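PDB 6F1D: complement C1r subcomponent from Homo sapiens, which is a serine protease of the classical complement pathway that activates C1s by cleavage and probably associates with it through CUB domains such as this one. Local coordinates for residues 21-26 with 102-107; 61-66 with 97-102; 48-53 with 81-86. All coordinates share one frame; numbering follows the deposited sequence.

Contact 1 (21-26 with 102-107). With CA (calcium ion), chain B.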
# COMPACT_ATOMS: atom_id res chain seq x y z
N PRO A 21 13.93 -0.22 -2.43
CA PRO A 21 13.79 -0.84 -1.10
C PRO A 21 14.71 -0.20 -0.10
O PRO A 21 15.11 -0.82 0.91
CB PRO A 21 14.20 -2.29 -1.36
CG PRO A 21 15.33 -2.13 -2.39
CD PRO A 21 15.03 -0.85 -3.18
N ARG A 22 15.07 1.05 -0.37
CA ARG A 22 15.79 1.85 0.59
C ARG A 22 14.76 2.60 1.44
O ARG A 22 13.55 2.52 1.20
CB ARG A 22 16.77 2.79 -0.12
CG ARG A 22 17.55 2.13 -1.24
CD ARG A 22 18.55 3.05 -1.86
NE ARG A 22 17.91 4.19 -2.52
CZ ARG A 22 17.24 4.10 -3.67
NH1 ARG A 22 17.09 2.94 -4.28
NH2 ARG A 22 16.69 5.19 -4.18
N SER A 23 15.22 3.28 2.48
CA SER A 23 14.33 3.85 3.49
C SER A 23 13.30 4.80 2.89
O SER A 23 13.68 5.78 2.23
CB SER A 23 15.13 4.66 4.51
OG SER A 23 16.30 4.00 4.89
N TYR A 24 12.03 4.63 3.25
CA TYR A 24 11.07 5.66 2.86
C TYR A 24 11.23 6.93 3.72
O TYR A 24 11.72 6.89 4.85
CB TYR A 24 9.64 5.14 2.92
CG TYR A 24 9.26 4.48 4.20
CD1 TYR A 24 8.91 5.24 5.29
CD2 TYR A 24 9.26 3.09 4.30
CE1 TYR A 24 8.55 4.66 6.50
CE2 TYR A 24 8.90 2.47 5.51
CZ TYR A 24 8.55 3.27 6.60
OH TYR A 24 8.15 2.72 7.80
N PRO A 25 10.90 8.09 3.16
CA PRO A 25 11.09 9.37 3.87
C PRO A 25 10.12 9.52 5.04
O PRO A 25 9.07 8.88 5.06
CB PRO A 25 10.79 10.42 2.78
CG PRO A 25 10.62 9.66 1.52
CD PRO A 25 10.27 8.28 1.85
N PRO A 26 10.40 10.42 5.98
CA PRO A 26 9.47 10.65 7.08
C PRO A 26 8.39 11.67 6.73
O PRO A 26 8.44 12.33 5.70
CB PRO A 26 10.40 11.20 8.18
CG PRO A 26 11.40 11.99 7.42
CD PRO A 26 11.62 11.24 6.13
N SER A 102 10.71 9.70 12.06
CA SER A 102 12.03 9.07 12.12
C SER A 102 11.97 7.58 11.78
O SER A 102 10.89 6.97 11.71
CB SER A 102 12.64 9.23 13.51
OG SER A 102 11.88 8.42 14.42
N GLY A 103 13.16 7.01 11.62
CA GLY A 103 13.35 5.59 11.38
C GLY A 103 13.82 5.31 9.95
O GLY A 103 13.64 6.11 9.03
N ASP A 104 14.44 4.14 9.79
CA ASP A 104 14.98 3.66 8.52
C ASP A 104 14.35 2.29 8.30
O ASP A 104 14.77 1.30 8.91
CB ASP A 104 16.50 3.56 8.57
CG ASP A 104 17.19 4.93 8.37
OD1 ASP A 104 16.93 5.60 7.34
OD2 ASP A 104 17.99 5.33 9.25
N SER A 105 13.30 2.22 7.48
CA SER A 105 12.63 0.97 7.15
C SER A 105 12.54 0.89 5.65
O SER A 105 12.38 1.92 4.96
CB SER A 105 11.22 0.87 7.78
OG SER A 105 11.19 1.48 9.06
N ARG A 106 12.56 -0.33 5.13
CA ARG A 106 12.74 -0.48 3.69
C ARG A 106 11.46 -0.20 2.91
O ARG A 106 11.56 0.14 1.72
CB ARG A 106 13.27 -1.87 3.37
CG ARG A 106 14.66 -2.12 3.98
CD ARG A 106 15.12 -3.51 3.75
NE ARG A 106 15.83 -3.59 2.49
CZ ARG A 106 16.27 -4.73 1.96
NH1 ARG A 106 16.07 -5.88 2.61
NH2 ARG A 106 16.92 -4.72 0.80
N GLY A 107 10.27 -0.33 3.51
CA GLY A 107 9.03 0.05 2.82
C GLY A 107 8.30 -1.13 2.18
O GLY A 107 8.47 -2.28 2.58
CA CA B . 8.85 5.92 10.82
O HOH W 1 17.79 -1.65 1.42
O HOH W 2 11.31 7.59 7.62
O HOH W 3 12.00 4.70 6.78
O HOH W 4 10.59 4.73 9.41
O HOH W 5 8.98 7.50 9.12

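Contact 2 (61-66 with 97-102). With CA (calcium ion), chain B.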
# COMPACT_ATOMS: atom_id res chain seq x y z
N PRO A 61 1.72 2.10 15.73
CA PRO A 61 1.67 3.47 16.25
C PRO A 61 2.51 4.45 15.46
O PRO A 61 2.31 5.66 15.58
CB PRO A 61 2.21 3.32 17.67
CG PRO A 61 3.26 2.24 17.52
CD PRO A 61 2.66 1.27 16.47
N TYR A 62 3.44 3.98 14.64
CA TYR A 62 4.42 4.90 14.07
C TYR A 62 4.06 5.23 12.64
O TYR A 62 3.71 6.37 12.31
CB TYR A 62 5.81 4.26 14.13
CG TYR A 62 6.34 4.04 15.54
CD1 TYR A 62 6.91 2.83 15.91
CD2 TYR A 62 6.27 5.06 16.51
CE1 TYR A 62 7.39 2.63 17.16
CE2 TYR A 62 6.75 4.85 17.77
CZ TYR A 62 7.33 3.63 18.08
OH TYR A 62 7.82 3.42 19.34
N ASP A 63 4.15 4.24 11.77
CA ASP A 63 3.89 4.38 10.34
C ASP A 63 2.78 3.40 10.02
O ASP A 63 2.68 2.37 10.69
CB ASP A 63 5.13 4.03 9.47
CG ASP A 63 6.38 4.78 9.87
OD1 ASP A 63 6.28 5.86 10.49
OD2 ASP A 63 7.49 4.28 9.58
N GLN A 64 1.95 3.70 9.01
CA GLN A 64 0.83 2.81 8.71
C GLN A 64 0.62 2.74 7.22
O GLN A 64 0.65 3.78 6.55
CB GLN A 64 -0.51 3.30 9.32
CG GLN A 64 -0.49 3.52 10.82
CD GLN A 64 0.12 4.88 11.25
OE1 GLN A 64 0.01 5.87 10.54
NE2 GLN A 64 0.70 4.92 12.46
N LEU A 65 0.32 1.55 6.71
CA LEU A 65 -0.22 1.39 5.35
C LEU A 65 -1.69 0.95 5.47
O LEU A 65 -1.98 -0.10 6.04
CB LEU A 65 0.59 0.36 4.56
CG LEU A 65 0.04 0.13 3.14
CD1 LEU A 65 0.13 1.49 2.40
CD2 LEU A 65 0.92 -0.91 2.40
N GLN A 66 -2.61 1.77 4.98
CA GLN A 66 -4.04 1.48 5.09
C GLN A 66 -4.57 1.22 3.69
O GLN A 66 -4.17 1.91 2.75
CB GLN A 66 -4.79 2.64 5.72
CG GLN A 66 -4.14 3.21 6.93
CD GLN A 66 -5.00 4.25 7.56
OE1 GLN A 66 -5.84 4.88 6.89
NE2 GLN A 66 -4.81 4.45 8.86
N PHE A 97 -0.48 5.76 2.85
CA PHE A 97 0.73 5.45 3.61
C PHE A 97 1.11 6.68 4.44
O PHE A 97 1.42 7.73 3.87
CB PHE A 97 1.85 5.07 2.62
CG PHE A 97 3.12 4.58 3.25
CD1 PHE A 97 4.32 4.98 2.72
CD2 PHE A 97 3.11 3.69 4.32
CE1 PHE A 97 5.55 4.53 3.28
CE2 PHE A 97 4.33 3.23 4.87
CZ PHE A 97 5.52 3.65 4.33
N PHE A 98 1.11 6.54 5.76
CA PHE A 98 1.47 7.61 6.68
C PHE A 98 2.77 7.25 7.38
O PHE A 98 2.91 6.12 7.85
CB PHE A 98 0.42 7.79 7.77
CG PHE A 98 -0.96 8.12 7.27
CD1 PHE A 98 -1.32 9.44 7.02
CD2 PHE A 98 -1.92 7.12 7.09
CE1 PHE A 98 -2.59 9.77 6.59
CE2 PHE A 98 -3.22 7.45 6.66
CZ PHE A 98 -3.55 8.77 6.40
N THR A 99 3.70 8.18 7.47
CA THR A 99 4.93 7.88 8.18
C THR A 99 5.23 9.01 9.13
O THR A 99 4.89 10.18 8.89
CB THR A 99 6.13 7.66 7.25
OG1 THR A 99 6.43 8.89 6.57
CG2 THR A 99 5.79 6.64 6.17
N ASP A 100 5.90 8.68 10.22
CA ASP A 100 6.16 9.67 11.24
C ASP A 100 7.54 10.29 11.02
O ASP A 100 8.11 10.15 9.95
CB ASP A 100 6.03 9.05 12.64
CG ASP A 100 7.16 8.03 12.95
OD1 ASP A 100 8.01 7.73 12.07
OD2 ASP A 100 7.17 7.51 14.10
N GLU A 101 8.13 10.89 12.07
CA GLU A 101 9.28 11.75 11.88
C GLU A 101 10.62 11.01 11.78
O GLU A 101 11.62 11.66 11.46
CB GLU A 101 9.36 12.78 13.03
CG GLU A 101 9.58 12.15 14.42
CD GLU A 101 9.49 13.17 15.58
OE1 GLU A 101 8.50 13.94 15.66
OE2 GLU A 101 10.43 13.20 16.41
N SER A 102 10.71 9.70 12.06
CA SER A 102 12.03 9.07 12.12
C SER A 102 11.97 7.58 11.78
O SER A 102 10.89 6.97 11.71
CB SER A 102 12.64 9.23 13.51
OG SER A 102 11.88 8.42 14.42
CA CA B . 8.85 5.92 10.82
O HOH W 5 8.98 7.50 9.12
O HOH W 4 10.59 4.73 9.41

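Contact 3 (48-53 with 81-86). Unlike the reference sequence in segment 48-53: Glu53 (reference Asp). With CA (calcium ion), chain B.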
# COMPACT_ATOMS: atom_id res chain seq x y z
N GLU A 48 8.44 -9.24 -1.40
CA GLU A 48 9.40 -9.10 -0.31
C GLU A 48 10.63 -8.35 -0.81
O GLU A 48 11.01 -8.49 -1.97
CB GLU A 48 9.82 -10.47 0.23
CG GLU A 48 8.64 -11.30 0.71
CD GLU A 48 9.03 -12.60 1.41
OE1 GLU A 48 8.20 -13.10 2.21
OE2 GLU A 48 10.15 -13.12 1.16
N PRO A 49 11.30 -7.56 0.03
CA PRO A 49 11.02 -7.24 1.43
C PRO A 49 9.82 -6.34 1.65
O PRO A 49 9.44 -5.52 0.81
CB PRO A 49 12.29 -6.52 1.88
CG PRO A 49 12.74 -5.84 0.62
CD PRO A 49 12.54 -6.91 -0.42
N PHE A 50 9.23 -6.53 2.82
CA PHE A 50 8.16 -5.69 3.34
C PHE A 50 8.65 -5.27 4.71
O PHE A 50 9.03 -6.13 5.51
CB PHE A 50 6.85 -6.47 3.44
CG PHE A 50 5.68 -5.66 3.98
CD1 PHE A 50 5.42 -5.59 5.34
CD2 PHE A 50 4.85 -5.02 3.11
CE1 PHE A 50 4.32 -4.86 5.81
CE2 PHE A 50 3.77 -4.31 3.56
CZ PHE A 50 3.50 -4.22 4.91
N ASP A 51 8.72 -3.96 4.96
CA ASP A 51 9.31 -3.50 6.22
C ASP A 51 8.75 -2.11 6.51
O ASP A 51 9.20 -1.12 5.92
CB ASP A 51 10.84 -3.51 6.14
CG ASP A 51 11.50 -2.89 7.36
OD1 ASP A 51 10.86 -2.92 8.45
OD2 ASP A 51 12.65 -2.39 7.22
N ILE A 52 7.73 -2.06 7.36
CA ILE A 52 7.17 -0.80 7.83
C ILE A 52 7.40 -0.78 9.34
O ILE A 52 7.12 -1.78 10.01
CB ILE A 52 5.67 -0.67 7.50
CG1 ILE A 52 5.46 -0.71 5.97
CG2 ILE A 52 5.03 0.61 8.14
CD1 ILE A 52 4.01 -0.59 5.56
N GLU A 53 7.91 0.33 9.85
CA GLU A 53 8.33 0.39 11.24
C GLU A 53 7.15 0.03 12.16
O GLU A 53 6.01 0.46 11.91
CB GLU A 53 8.87 1.80 11.54
CG GLU A 53 9.35 2.05 12.99
CD GLU A 53 9.67 3.51 13.26
OE1 GLU A 53 10.41 3.81 14.22
OE2 GLU A 53 9.15 4.38 12.54
N GLN A 81 6.30 -8.76 8.09
CA GLN A 81 5.65 -9.87 7.40
C GLN A 81 4.66 -9.25 6.41
O GLN A 81 3.84 -8.41 6.79
CB GLN A 81 4.97 -10.83 8.38
CG GLN A 81 4.05 -10.21 9.49
CD GLN A 81 4.77 -9.32 10.54
OE1 GLN A 81 5.54 -9.82 11.40
NE2 GLN A 81 4.53 -8.02 10.49
N ARG A 82 4.78 -9.59 5.14
CA ARG A 82 3.91 -8.90 4.20
C ARG A 82 2.47 -9.33 4.40
O ARG A 82 2.21 -10.45 4.87
CB ARG A 82 4.35 -9.16 2.77
CG ARG A 82 4.42 -10.56 2.45
CD ARG A 82 5.16 -10.69 1.17
NE ARG A 82 5.56 -12.06 0.98
CZ ARG A 82 4.80 -12.96 0.38
NH1 ARG A 82 3.60 -12.60 -0.08
NH2 ARG A 82 5.24 -14.20 0.25
N PRO A 83 1.51 -8.46 4.10
CA PRO A 83 0.10 -8.86 4.16
C PRO A 83 -0.15 -10.05 3.26
O PRO A 83 0.61 -10.30 2.31
CB PRO A 83 -0.63 -7.62 3.62
CG PRO A 83 0.31 -6.49 3.87
CD PRO A 83 1.67 -7.05 3.69
N PRO A 84 -1.21 -10.82 3.51
CA PRO A 84 -1.56 -11.87 2.56
C PRO A 84 -2.11 -11.23 1.30
O PRO A 84 -2.49 -10.06 1.28
CB PRO A 84 -2.64 -12.67 3.29
CG PRO A 84 -3.32 -11.62 4.13
CD PRO A 84 -2.25 -10.62 4.53
N ASP A 85 -2.11 -12.00 0.22
CA ASP A 85 -2.65 -11.51 -1.04
C ASP A 85 -4.11 -11.08 -0.87
O ASP A 85 -4.89 -11.75 -0.19
CB ASP A 85 -2.54 -12.61 -2.09
CG ASP A 85 -1.10 -12.94 -2.42
OD1 ASP A 85 -0.17 -12.31 -1.85
OD2 ASP A 85 -0.89 -13.84 -3.26
N LEU A 86 -4.48 -9.97 -1.50
CA LEU A 86 -5.81 -9.38 -1.32
C LEU A 86 -6.61 -9.46 -2.61
O LEU A 86 -6.21 -8.89 -3.63
CB LEU A 86 -5.70 -7.93 -0.87
CG LEU A 86 -5.12 -7.86 0.53
CD1 LEU A 86 -4.76 -6.41 0.87
CD2 LEU A 86 -6.14 -8.44 1.49
CA CA B . 8.85 5.92 10.82
O HOH W 6 7.79 -10.54 4.53
O HOH W 5 8.98 7.50 9.12
O HOH W 4 10.59 4.73 9.41

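Contact 1 (21-26 with 102-107)
Tyr24 lies alongside Ser105, bonded to it through the backbone and packed against its side chain. Its amide N gives a hydrogen bond of 3.2 Å to Ser105 O, with the donor almost in line with the carbonyl (178°). The same oxygen takes a CA-H contact from Ser23 CA at 3.1 Å. Past CB, the first torsion of Tyr24 (chi1 51°) sets CG between the backbone N and the carbonyl carbon, which carries the ring along residues 105-107. CD2 meets Gly107 CA at 3.4 Å, at the ring edge, where the absence of a side chain permits close approach. CE2 packs on Ser105 CB at 3.6 Å, and CZ follows the same side chain. At the tip, OH stands near Ser105 OG, but its polar partners lie elsewhere: Asp63 OD2 and Glu53 N. A water sits over the centre of one ring face; it accepts from Ser105 N at 2.9 Å and also lies within bonding distance of Tyr24 O and Gly103 O. A phenylalanine here would probably leave Asp63 OD2 and Glu53 N without the hydroxyl they share.

Two further polar pairs tie the segments. Ser23 OG donates to Asp104 OD1 at 3.0 Å, reaching the anti side of the carboxylate from 28° outside its plane. Arg106, bent at chi3, passes CB and CG beside Pro21 O before NE turns back to that oxygen at 3.3 Å, in the carbonyl plane; its single N-H is shared with a water that itself donates to Pro21 O. Near the far end, Pro26 CB approaches Ser102, whose O binds calcium. One backbone bond and two side-chain bonds, two of the three ending on main-chain oxygens, join the loops, and the Tyr24 hydroxyl extends the contact to a calcium ligand.

Contact 2 (61-66 with 97-102)
Gln64 bends at chi2 (81°) so that OE1 lies beside Phe98 CB, 3.4 Å away; the two side chains cross obliquely, amide and ring planes 47° apart. Beyond it, Gln66 OE1, hydrogen-bonded to Tyr68 OH, meets the edge of the same ring at CE2, and the two glutamines turn their amide nitrogens to Cys60 O and Glu76 OE1. Beneath these side chains, Gln64 and Phe98 form an antiparallel hydrogen-bonded pair, Gln64 N to Phe98 O and Phe98 N to Gln64 O, each 2.9 Å. The next pair, Leu65 and Phe97, is non-hydrogen-bonded and sends its side chains to the other face of the sheet, where Leu65 CD1 packs on Phe97 CB at 4.0 Å.

Where the strand pairing ends, Asp63 takes over. Its OD1 accepts from Asp100 N at 2.9 Å, from 35° outside the carboxylate plane, and also binds calcium at 2.6 Å, together with OD2 of Asp63. Asp100 OD1 reaches the ion at 2.4 Å. The metal thus draws two carboxylate oxygens together, Asp63 OD1 and Asp100 OD1 being 3.0 Å apart, and its charge is likely to offset their repulsion. Asp100 OD2 instead lies beside Tyr62 CB. Ser102 O, Glu53 OE2 and two waters complete seven ligands, the loop-end calcium site characteristic of calcium-binding CUB domains.

Contact 3 (48-53 with 81-86)
Phe50 and Arg82 bring their CA atoms within 5.4 Å where two segments pass, 48-53 and 81-86, with no backbone hydrogen bond between them. The Phe50 side chain leaves with CG anti to the backbone N (chi1 -180°), which directs the ring at the opposing chain. One face of that ring receives two CH-pi contacts, each offset toward the rim: Pro83 CD at 3.7 Å from the ring centroid and Arg82 CA at 4.0 Å from the same centroid. Pro83 CD comes closest at Phe50 CE2, 3.5 Å away, while Arg82 CA lies over the CG end, so that proline and arginine backbone divide the face. Arg82 CB continues the packing against Phe50 CB.

From there the arginine runs extended to NE and crosses Glu48 at about a right angle. NE donates to Glu48 OE1 at 3.1 Å in a nearly straight hydrogen bond (N-H...O 173°), part of a salt bridge. The oxygen lies in the guanidinium plane but is itself approached on its anti side, with carboxylate and guanidinium planes 69° apart; the bridge rests on one N-H, that of NE. Glu48 CG rests against Arg82 CD at 3.6 Å. A water accepts from Arg82 N and gives a weak bond to Glu48 OE1.

Trp108 touches Phe50, and Phe46 of strand 40-46 packs against both Arg82 and Pro83. Farther along, Ile52 lies on Leu65 of strand 64-69, and Leu86 opens strand 86-87 beside Leu44, also touching Ile67, so both segments border the space between the two sheets.

Contacts 1, 2 and 3 all reach the calcium ion, contacts 1 and 2 sharing Ser102 and contact 3 adding Glu53 OE2, which binds the ion at 2.3 Å. The Tyr24 hydroxyl joins contact 1 to contact 2 through a short, probable hydrogen bond from OH to Asp63 OD2 (2.5 Å), and Pro25 O adds another to Thr99 OG1. Contact 1 meets contact 3 where Gly107 N reaches Asp51 O at 2.8 Å and Arg106 N reaches Asp51 OD2. The centres of contacts 1 and 2 are about 10 Å apart; that of contact 3 lies about 14 Å from either, with its Phe50 packing remote from the metal.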